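TBC1 domain family member 22A (PDB 2QFZ) probably stimulates GTP hydrolysis by small GTPases of the Rab family through its TBC domain, the part of the longer protein present here. Local coordinates at residues M58-L63 and L266-Q271; D152-F157 and W193-L198; R248-L253 and H279-V284. All blocks are in the same frame, centred on the assembly; numbering follows the deposited sequence. Where two conformers were deposited one is given.

Contact 1. Residues M58-L63 and L266-Q271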
# COMPACT_ATOMS: atom_id res chain seq x y z
N MET A 58 -6.21 -0.98 14.80
CA MET A 58 -5.20 -0.71 15.87
C MET A 58 -3.86 -1.43 15.61
O MET A 58 -2.79 -0.92 15.97
CB MET A 58 -5.76 -1.12 17.23
CG MET A 58 -4.85 -0.88 18.45
SD MET A 58 -4.15 0.79 18.66
CE MET A 58 -5.67 1.77 18.86
N THR A 59 -3.90 -2.66 15.07
CA THR A 59 -2.66 -3.36 14.71
C THR A 59 -1.82 -2.55 13.70
O THR A 59 -0.64 -2.30 13.94
CB THR A 59 -2.93 -4.80 14.22
OG1 THR A 59 -3.65 -5.52 15.21
CG2 THR A 59 -1.61 -5.56 13.93
N TRP A 60 -2.42 -2.11 12.59
CA TRP A 60 -1.71 -1.23 11.64
C TRP A 60 -1.12 0.03 12.29
O TRP A 60 0.04 0.43 12.01
CB TRP A 60 -2.63 -0.83 10.49
CG TRP A 60 -2.81 -1.86 9.43
CD1 TRP A 60 -2.65 -3.19 9.55
CD2 TRP A 60 -3.24 -1.62 8.07
NE1 TRP A 60 -2.88 -3.81 8.35
CE2 TRP A 60 -3.25 -2.88 7.42
CE3 TRP A 60 -3.50 -0.48 7.32
CZ2 TRP A 60 -3.56 -3.02 6.07
CZ3 TRP A 60 -3.82 -0.62 5.97
CH2 TRP A 60 -3.86 -1.88 5.36
N LYS A 61 -1.91 0.66 13.14
CA LYS A 61 -1.41 1.80 13.90
C LYS A 61 -0.21 1.50 14.78
O LYS A 61 0.71 2.32 14.87
CB LYS A 61 -2.51 2.46 14.71
CG LYS A 61 -3.52 3.15 13.83
CD LYS A 61 -4.68 3.77 14.65
CE LYS A 61 -5.91 3.84 13.79
NZ LYS A 61 -6.95 4.67 14.46
N LEU A 62 -0.20 0.35 15.43
CA LEU A 62 0.95 -0.01 16.25
C LEU A 62 2.19 -0.43 15.44
O LEU A 62 3.32 -0.01 15.78
CB LEU A 62 0.62 -1.10 17.27
CG LEU A 62 -0.31 -0.65 18.37
CD1 LEU A 62 -0.91 -1.87 19.09
CD2 LEU A 62 0.42 0.34 19.36
N LEU A 63 1.98 -1.23 14.40
CA LEU A 63 3.07 -1.76 13.59
C LEU A 63 3.74 -0.66 12.76
O LEU A 63 4.93 -0.73 12.54
CB LEU A 63 2.57 -2.89 12.68
CG LEU A 63 2.26 -4.25 13.29
CD1 LEU A 63 1.69 -5.21 12.24
CD2 LEU A 63 3.49 -4.82 13.92
N LEU A 266 -2.07 -8.03 1.72
CA LEU A 266 -0.68 -7.81 1.39
C LEU A 266 -0.02 -6.82 2.37
O LEU A 266 1.10 -7.09 2.86
CB LEU A 266 -0.61 -7.27 -0.04
CG LEU A 266 0.55 -7.61 -1.00
CD1 LEU A 266 0.65 -9.09 -1.33
CD2 LEU A 266 0.41 -6.76 -2.33
N TRP A 267 -0.70 -5.72 2.70
CA TRP A 267 -0.08 -4.71 3.59
C TRP A 267 0.01 -5.16 5.05
O TRP A 267 0.86 -4.64 5.76
CB TRP A 267 -0.72 -3.30 3.45
CG TRP A 267 -0.42 -2.60 2.14
CD1 TRP A 267 0.07 -3.15 1.00
CD2 TRP A 267 -0.65 -1.23 1.85
NE1 TRP A 267 0.17 -2.19 0.01
CE2 TRP A 267 -0.27 -1.00 0.52
CE3 TRP A 267 -1.11 -0.15 2.61
CZ2 TRP A 267 -0.35 0.25 -0.07
CZ3 TRP A 267 -1.19 1.09 2.01
CH2 TRP A 267 -0.83 1.28 0.71
N ASP A 268 -0.81 -6.16 5.49
CA ASP A 268 -0.64 -6.82 6.80
C ASP A 268 0.80 -7.34 6.91
O ASP A 268 1.53 -7.09 7.88
CB ASP A 268 -1.57 -8.01 7.00
CG ASP A 268 -3.01 -7.65 7.19
OD1 ASP A 268 -3.40 -6.48 7.35
OD2 ASP A 268 -3.81 -8.61 7.13
N THR A 269 1.22 -8.07 5.89
CA THR A 269 2.55 -8.63 5.86
C THR A 269 3.63 -7.61 5.62
O THR A 269 4.69 -7.69 6.26
CB THR A 269 2.63 -9.73 4.80
OG1 THR A 269 1.62 -10.68 5.11
CG2 THR A 269 4.01 -10.43 4.82
N TYR A 270 3.41 -6.65 4.71
CA TYR A 270 4.39 -5.56 4.54
C TYR A 270 4.72 -4.84 5.85
O TYR A 270 5.87 -4.45 6.07
CB TYR A 270 3.99 -4.52 3.49
CG TYR A 270 4.08 -4.97 2.04
CD1 TYR A 270 4.57 -6.21 1.69
CD2 TYR A 270 3.67 -4.13 1.01
CE1 TYR A 270 4.64 -6.62 0.37
CE2 TYR A 270 3.73 -4.53 -0.32
CZ TYR A 270 4.22 -5.77 -0.62
OH TYR A 270 4.30 -6.20 -1.88
N GLN A 271 3.73 -4.63 6.70
CA GLN A 271 3.93 -3.92 7.97
C GLN A 271 4.57 -4.82 9.07
O GLN A 271 4.99 -4.34 10.08
CB GLN A 271 2.60 -3.32 8.44
CG GLN A 271 2.42 -1.91 7.95
CD GLN A 271 1.03 -1.46 7.96
OE1 GLN A 271 0.12 -2.25 7.74
NE2 GLN A 271 0.82 -0.16 8.17
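The indole of Trp60 has the side-chain end of Gln271 over one face and the carboxylate of Asp268 at its edge. The amide plane of Gln271 stands 71° from the ring, so the two groups are not stacked flat on each other. At the edge, Trp60 NE1 donates a hydrogen bond to Asp268 OD1 at 2.9 Å. The acceptor lies close to the ring plane, and the bond bends moderately, with 152° at the hydrogen. Asp268 uses the anti lone pair of OD1, the one turned away from OD2. The carboxylate is set nearly upright against the indole. Trp60 CG lies beside the backbone N (chi1 -79°), and this swings the six-membered ring across to the second helix. There Trp60 CZ2 meets Trp267 CB at 3.9 Å, and the two tryptophan side chains cross at about a right angle. One turn further on, Leu63 CB packs on Gln271 CB at 4.3 Å. The same Leu63 CB lies 3.8 Å from Gln271 O.

Asp268 is gripped from several sides. Its OD1 also forms a salt bridge with Arg56, and its OD2 accepts a hydrogen bond from Ile51 N. These partners fix the rotation of the buried carboxylate, and the positive charge of Arg56 would tend to keep it ionised. Arg56 and Trp60 have the spacing of the RxxxW signature of TBC domains. Here both signature residues converge on one aspartate, which ties helix 56-63 to helix 260-270 within the all-helical Rab-GAP fold.

Contact 2. Residues D152-F157 and W193-L198; sequences DLVTPF and WCMSKL
This is a buried, apolar helix-to-helix contact near the middle of the TBC domain, with Phe157 set against the backbone and side chains of Cys194, Met195 and Leu198. It joins helix 150-162 to helix 181-200. The short axes pass 9.5 Å apart, at 127° between their N-to-C directions. No hydrogen bond crosses between the two segments. One face of the Phe157 ring lies over the peptide link from Cys194 to Met195. Phe157 CD1 touches Cys194 CB at 3.6 Å. At the ring edge, Leu198 CD1 comes to 3.6 Å from Phe157 CE2.

Thr191 also touches this ring. Phe157 is thus a knob in the hole formed by Thr191, Cys194, Met195 and Leu198, a knobs-into-holes fit between two helices of the all-helical fold. An alanine here would take away the ring and is likely to open a gap beside Cys194 and Leu198, with the two helices less firmly spaced.

Met195 reaches along the other side of the contact. Its CG stands anti to the backbone N (chi1 -164°) and carries SD to 3.4 Å from Val154 CG2. Leu153 CD1 meets Leu198 CD2 at 4.1 Å, the two side chains crossing at about a right angle. Pro156 has no N-H to give to the preceding turn, and helix 150-162 is kinked there, just before Phe157.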
# COMPACT_ATOMS: atom_id res chain seq x y z
N ASP A 152 -3.20 6.53 -4.69
CA ASP A 152 -3.62 5.14 -4.38
C ASP A 152 -3.21 4.69 -2.96
O ASP A 152 -3.93 3.93 -2.28
CB ASP A 152 -2.99 4.14 -5.37
CG ASP A 152 -3.85 3.86 -6.61
OD1 ASP A 152 -5.09 4.12 -6.59
OD2 ASP A 152 -3.28 3.32 -7.60
N LEU A 153 -2.06 5.13 -2.50
CA LEU A 153 -1.59 4.70 -1.19
C LEU A 153 -2.47 5.24 -0.04
O LEU A 153 -2.38 4.74 1.08
CB LEU A 153 -0.11 5.05 -1.01
CG LEU A 153 0.80 4.64 -2.16
CD1 LEU A 153 2.21 4.99 -1.83
CD2 LEU A 153 0.71 3.21 -2.54
N VAL A 154 -3.33 6.22 -0.32
CA VAL A 154 -4.30 6.72 0.68
C VAL A 154 -5.38 5.66 0.97
O VAL A 154 -5.81 5.50 2.09
CB VAL A 154 -5.03 8.04 0.20
CG1 VAL A 154 -6.08 8.51 1.25
CG2 VAL A 154 -4.04 9.16 -0.10
N THR A 155 -5.82 4.96 -0.08
CA THR A 155 -7.05 4.13 -0.01
C THR A 155 -7.05 2.99 1.03
O THR A 155 -8.03 2.81 1.73
CB THR A 155 -7.43 3.59 -1.43
OG1 THR A 155 -7.36 4.67 -2.36
CG2 THR A 155 -8.82 2.94 -1.46
N PRO A 156 -5.97 2.19 1.12
CA PRO A 156 -6.03 1.15 2.12
C PRO A 156 -6.11 1.64 3.58
O PRO A 156 -6.87 1.09 4.37
CB PRO A 156 -4.76 0.35 1.85
CG PRO A 156 -4.43 0.71 0.43
CD PRO A 156 -4.73 2.10 0.34
N PHE A 157 -5.36 2.66 3.94
CA PHE A 157 -5.47 3.21 5.29
C PHE A 157 -6.92 3.73 5.56
O PHE A 157 -7.53 3.44 6.57
CB PHE A 157 -4.43 4.31 5.47
CG PHE A 157 -3.02 3.81 5.42
CD1 PHE A 157 -2.53 3.01 6.43
CD2 PHE A 157 -2.19 4.13 4.37
CE1 PHE A 157 -1.22 2.55 6.42
CE2 PHE A 157 -0.87 3.65 4.35
CZ PHE A 157 -0.39 2.88 5.38
N TRP A 193 -1.19 10.31 8.83
CA TRP A 193 0.05 9.95 9.54
C TRP A 193 0.58 8.58 9.15
O TRP A 193 1.78 8.39 9.03
CB TRP A 193 -0.12 10.07 11.06
CG TRP A 193 -0.26 11.49 11.55
CD1 TRP A 193 -1.35 12.04 12.14
CD2 TRP A 193 0.72 12.54 11.46
NE1 TRP A 193 -1.12 13.33 12.46
CE2 TRP A 193 0.15 13.68 12.03
CE3 TRP A 193 2.03 12.63 10.96
CZ2 TRP A 193 0.83 14.92 12.12
CZ3 TRP A 193 2.72 13.86 11.05
CH2 TRP A 193 2.11 14.98 11.63
N CYS A 194 -0.32 7.63 8.95
CA CYS A 194 0.07 6.27 8.59
C CYS A 194 0.58 6.18 7.16
O CYS A 194 1.61 5.56 6.92
CB CYS A 194 -1.09 5.30 8.88
SG CYS A 194 -1.26 5.00 10.68
N MET A 195 -0.10 6.85 6.23
CA MET A 195 0.43 7.06 4.87
C MET A 195 1.80 7.75 4.88
O MET A 195 2.70 7.30 4.19
CB MET A 195 -0.55 7.85 4.01
CG MET A 195 -0.29 7.79 2.52
SD MET A 195 -1.03 9.16 1.56
CE MET A 195 -0.15 10.60 2.29
N SER A 196 1.96 8.81 5.67
CA SER A 196 3.27 9.46 5.81
C SER A 196 4.38 8.52 6.24
O SER A 196 5.48 8.61 5.74
CB SER A 196 3.22 10.67 6.77
OG SER A 196 2.43 11.69 6.20
N LYS A 197 4.08 7.63 7.16
CA LYS A 197 5.01 6.66 7.66
C LYS A 197 5.43 5.63 6.57
O LYS A 197 6.61 5.34 6.37
CB LYS A 197 4.36 5.96 8.87
CG LYS A 197 5.26 5.73 10.03
CD LYS A 197 5.23 6.90 11.00
CE LYS A 197 6.28 6.75 12.11
NZ LYS A 197 6.58 8.07 12.80
N LEU A 198 4.44 5.07 5.88
CA LEU A 198 4.69 4.29 4.67
C LEU A 198 5.63 5.04 3.69
O LEU A 198 6.61 4.49 3.25
CB LEU A 198 3.37 3.99 3.99
CG LEU A 198 3.36 3.02 2.78
CD1 LEU A 198 1.91 2.67 2.36
CD2 LEU A 198 4.07 3.61 1.56

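Contact 3. Residues R248-L253 and H279-V284; sequences RWMNNL and HFHLYV
His281 accounts for most of this contact: its imidazole reaches the end of helix 242-251 and meets Trp249, Met250 and Leu253. The polar interaction comes first. His281 NE2 donates a hydrogen bond to Trp249 O at 3.0 Å, with 147° at the hydrogen. The oxygen is near the ring plane, but the donor stands well above the carbonyl plane. Leu253 has left helical geometry with a positive phi (53°), and its N makes a weak bond to Met250 O. Trp249 O, in this last turn, is satisfied by the histidine. At the other nitrogen, His281 ND1 is hydrogen-bonded to Tyr270 OH. The ring is therefore held at both nitrogens and cannot easily turn over.

The next group is CH-pi. Leu253 CD2 sits over the middle of the His281 ring, 3.7 Å from the centroid and almost on the normal.

The third is sulfur-aromatic. Met250 SD approaches the ring edge, 3.6 Å from His281 CD2. The methionine chain bends at chi2 (-48°), which brings the sulfur round to the imidazole.

These interactions attach helix 276-291 to the C-terminal end of helix 242-251. Tyr270 brings in helix 260-270, which comes between the two in sequence. Ile213 and Val217 of helix 211-227 pack on Met250, and Trp249 meets Phe288 edge-to-face further along helix 276-291.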
# COMPACT_ATOMS: atom_id res chain seq x y z
N ARG A 248 4.64 0.80 -12.89
CA ARG A 248 3.37 0.87 -12.13
C ARG A 248 3.33 -0.05 -10.90
O ARG A 248 2.73 0.27 -9.90
CB ARG A 248 2.21 0.57 -13.05
CG ARG A 248 0.93 1.29 -12.64
CD ARG A 248 -0.10 1.23 -13.73
NE ARG A 248 -0.59 -0.13 -13.92
CZ ARG A 248 -1.38 -0.51 -14.94
NH1 ARG A 248 -1.74 0.35 -15.88
NH2 ARG A 248 -1.77 -1.75 -15.01
N TRP A 249 3.98 -1.20 -10.98
CA TRP A 249 4.00 -2.15 -9.88
C TRP A 249 4.74 -1.49 -8.68
O TRP A 249 4.41 -1.75 -7.55
CB TRP A 249 4.74 -3.46 -10.28
CG TRP A 249 4.06 -4.36 -11.37
CD1 TRP A 249 3.04 -4.03 -12.16
CD2 TRP A 249 4.43 -5.71 -11.74
NE1 TRP A 249 2.72 -5.07 -13.02
CE2 TRP A 249 3.57 -6.11 -12.76
CE3 TRP A 249 5.38 -6.63 -11.25
CZ2 TRP A 249 3.65 -7.36 -13.36
CZ3 TRP A 249 5.45 -7.90 -11.83
CH2 TRP A 249 4.59 -8.25 -12.87
N MET A 250 5.79 -0.71 -8.95
CA MET A 250 6.59 -0.05 -7.87
C MET A 250 5.95 1.25 -7.39
O MET A 250 5.82 1.47 -6.21
CB MET A 250 8.01 0.28 -8.33
CG MET A 250 8.83 -0.92 -8.74
SD MET A 250 8.76 -2.27 -7.57
CE MET A 250 9.70 -3.52 -8.43
N ASN A 251 5.57 2.09 -8.35
CA ASN A 251 4.97 3.41 -8.15
C ASN A 251 3.66 3.38 -7.35
O ASN A 251 3.41 4.24 -6.49
CB ASN A 251 4.73 4.04 -9.53
CG ASN A 251 4.40 5.52 -9.45
OD1 ASN A 251 5.27 6.34 -9.05
ND2 ASN A 251 3.17 5.88 -9.82
N ASN A 252 2.83 2.37 -7.66
CA ASN A 252 1.51 2.19 -7.05
C ASN A 252 1.45 1.03 -6.04
O ASN A 252 0.35 0.67 -5.58
CB ASN A 252 0.46 1.94 -8.15
CG ASN A 252 0.26 3.17 -9.08
OD1 ASN A 252 1.15 3.53 -9.87
ND2 ASN A 252 -0.92 3.79 -8.99
N LEU A 253 2.61 0.39 -5.76
CA LEU A 253 2.72 -0.75 -4.83
C LEU A 253 1.73 -1.90 -5.16
O LEU A 253 1.10 -2.46 -4.27
CB LEU A 253 2.61 -0.34 -3.37
CG LEU A 253 3.81 0.49 -2.85
CD1 LEU A 253 3.55 0.82 -1.40
CD2 LEU A 253 5.19 -0.22 -2.98
N HIS A 279 11.70 -3.23 0.58
CA HIS A 279 12.59 -4.33 0.21
C HIS A 279 11.76 -5.59 -0.08
O HIS A 279 11.83 -6.12 -1.19
CB HIS A 279 13.57 -4.55 1.37
CG HIS A 279 14.52 -5.71 1.19
ND1 HIS A 279 14.58 -6.77 2.08
CD2 HIS A 279 15.47 -5.95 0.25
CE1 HIS A 279 15.52 -7.62 1.69
NE2 HIS A 279 16.08 -7.14 0.58
N PHE A 280 10.95 -6.04 0.88
CA PHE A 280 10.11 -7.23 0.64
C PHE A 280 9.23 -7.10 -0.62
O PHE A 280 9.05 -8.08 -1.31
CB PHE A 280 9.26 -7.60 1.84
CG PHE A 280 8.73 -9.00 1.80
CD1 PHE A 280 9.59 -10.08 1.55
CD2 PHE A 280 7.38 -9.27 1.98
CE1 PHE A 280 9.12 -11.39 1.49
CE2 PHE A 280 6.90 -10.59 1.95
CZ PHE A 280 7.77 -11.63 1.72
N HIS A 281 8.70 -5.90 -0.89
CA HIS A 281 7.94 -5.62 -2.10
C HIS A 281 8.58 -6.12 -3.38
O HIS A 281 7.89 -6.65 -4.26
CB HIS A 281 7.59 -4.11 -2.23
CG HIS A 281 6.72 -3.79 -3.40
ND1 HIS A 281 5.44 -4.26 -3.51
CD2 HIS A 281 6.95 -3.06 -4.52
CE1 HIS A 281 4.93 -3.89 -4.68
NE2 HIS A 281 5.83 -3.15 -5.31
N LEU A 282 9.90 -5.94 -3.51
CA LEU A 282 10.63 -6.47 -4.66
C LEU A 282 10.38 -7.97 -4.91
O LEU A 282 10.14 -8.37 -6.01
CB LEU A 282 12.14 -6.28 -4.48
CG LEU A 282 12.71 -4.88 -4.33
CD1 LEU A 282 14.14 -4.88 -4.83
CD2 LEU A 282 11.89 -3.83 -5.08
N TYR A 283 10.44 -8.76 -3.85
CA TYR A 283 10.26 -10.21 -3.92
C TYR A 283 8.84 -10.60 -4.22
O TYR A 283 8.64 -11.62 -4.81
CB TYR A 283 10.70 -10.88 -2.61
CG TYR A 283 12.13 -10.66 -2.37
CD1 TYR A 283 13.11 -11.45 -3.00
CD2 TYR A 283 12.55 -9.63 -1.57
CE1 TYR A 283 14.49 -11.20 -2.81
CE2 TYR A 283 13.93 -9.38 -1.36
CZ TYR A 283 14.87 -10.17 -1.99
OH TYR A 283 16.20 -9.92 -1.74
N VAL A 284 7.87 -9.80 -3.75
CA VAL A 284 6.47 -10.00 -4.09
C VAL A 284 6.27 -9.74 -5.60
O VAL A 284 5.51 -10.49 -6.28
CB VAL A 284 5.51 -9.12 -3.20
CG1 VAL A 284 4.04 -9.22 -3.69
CG2 VAL A 284 5.63 -9.54 -1.74

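In the fold
The three contacts lie close together inside one TBC domain made of helices without strands. Contact 2 is nested along the chain in the long loop closed by contact 1. Contact 3 follows contact 2, and its segments alternate with those of contact 1. The centres of contacts 1 and 2 are about 11 Å apart, and Trp267 packs on Phe157, Pro156 and Leu198. The centre of contact 3 lies about 16 Å from that of contact 1 and about 15 Å from that of contact 2. Asp152 joins contact 2 to Asn252 of contact 3 by a probable hydrogen bond. Helix 260-270 serves contact 1 and also touches contacts 2 and 3, so early and late parts of the domain share one continuous core.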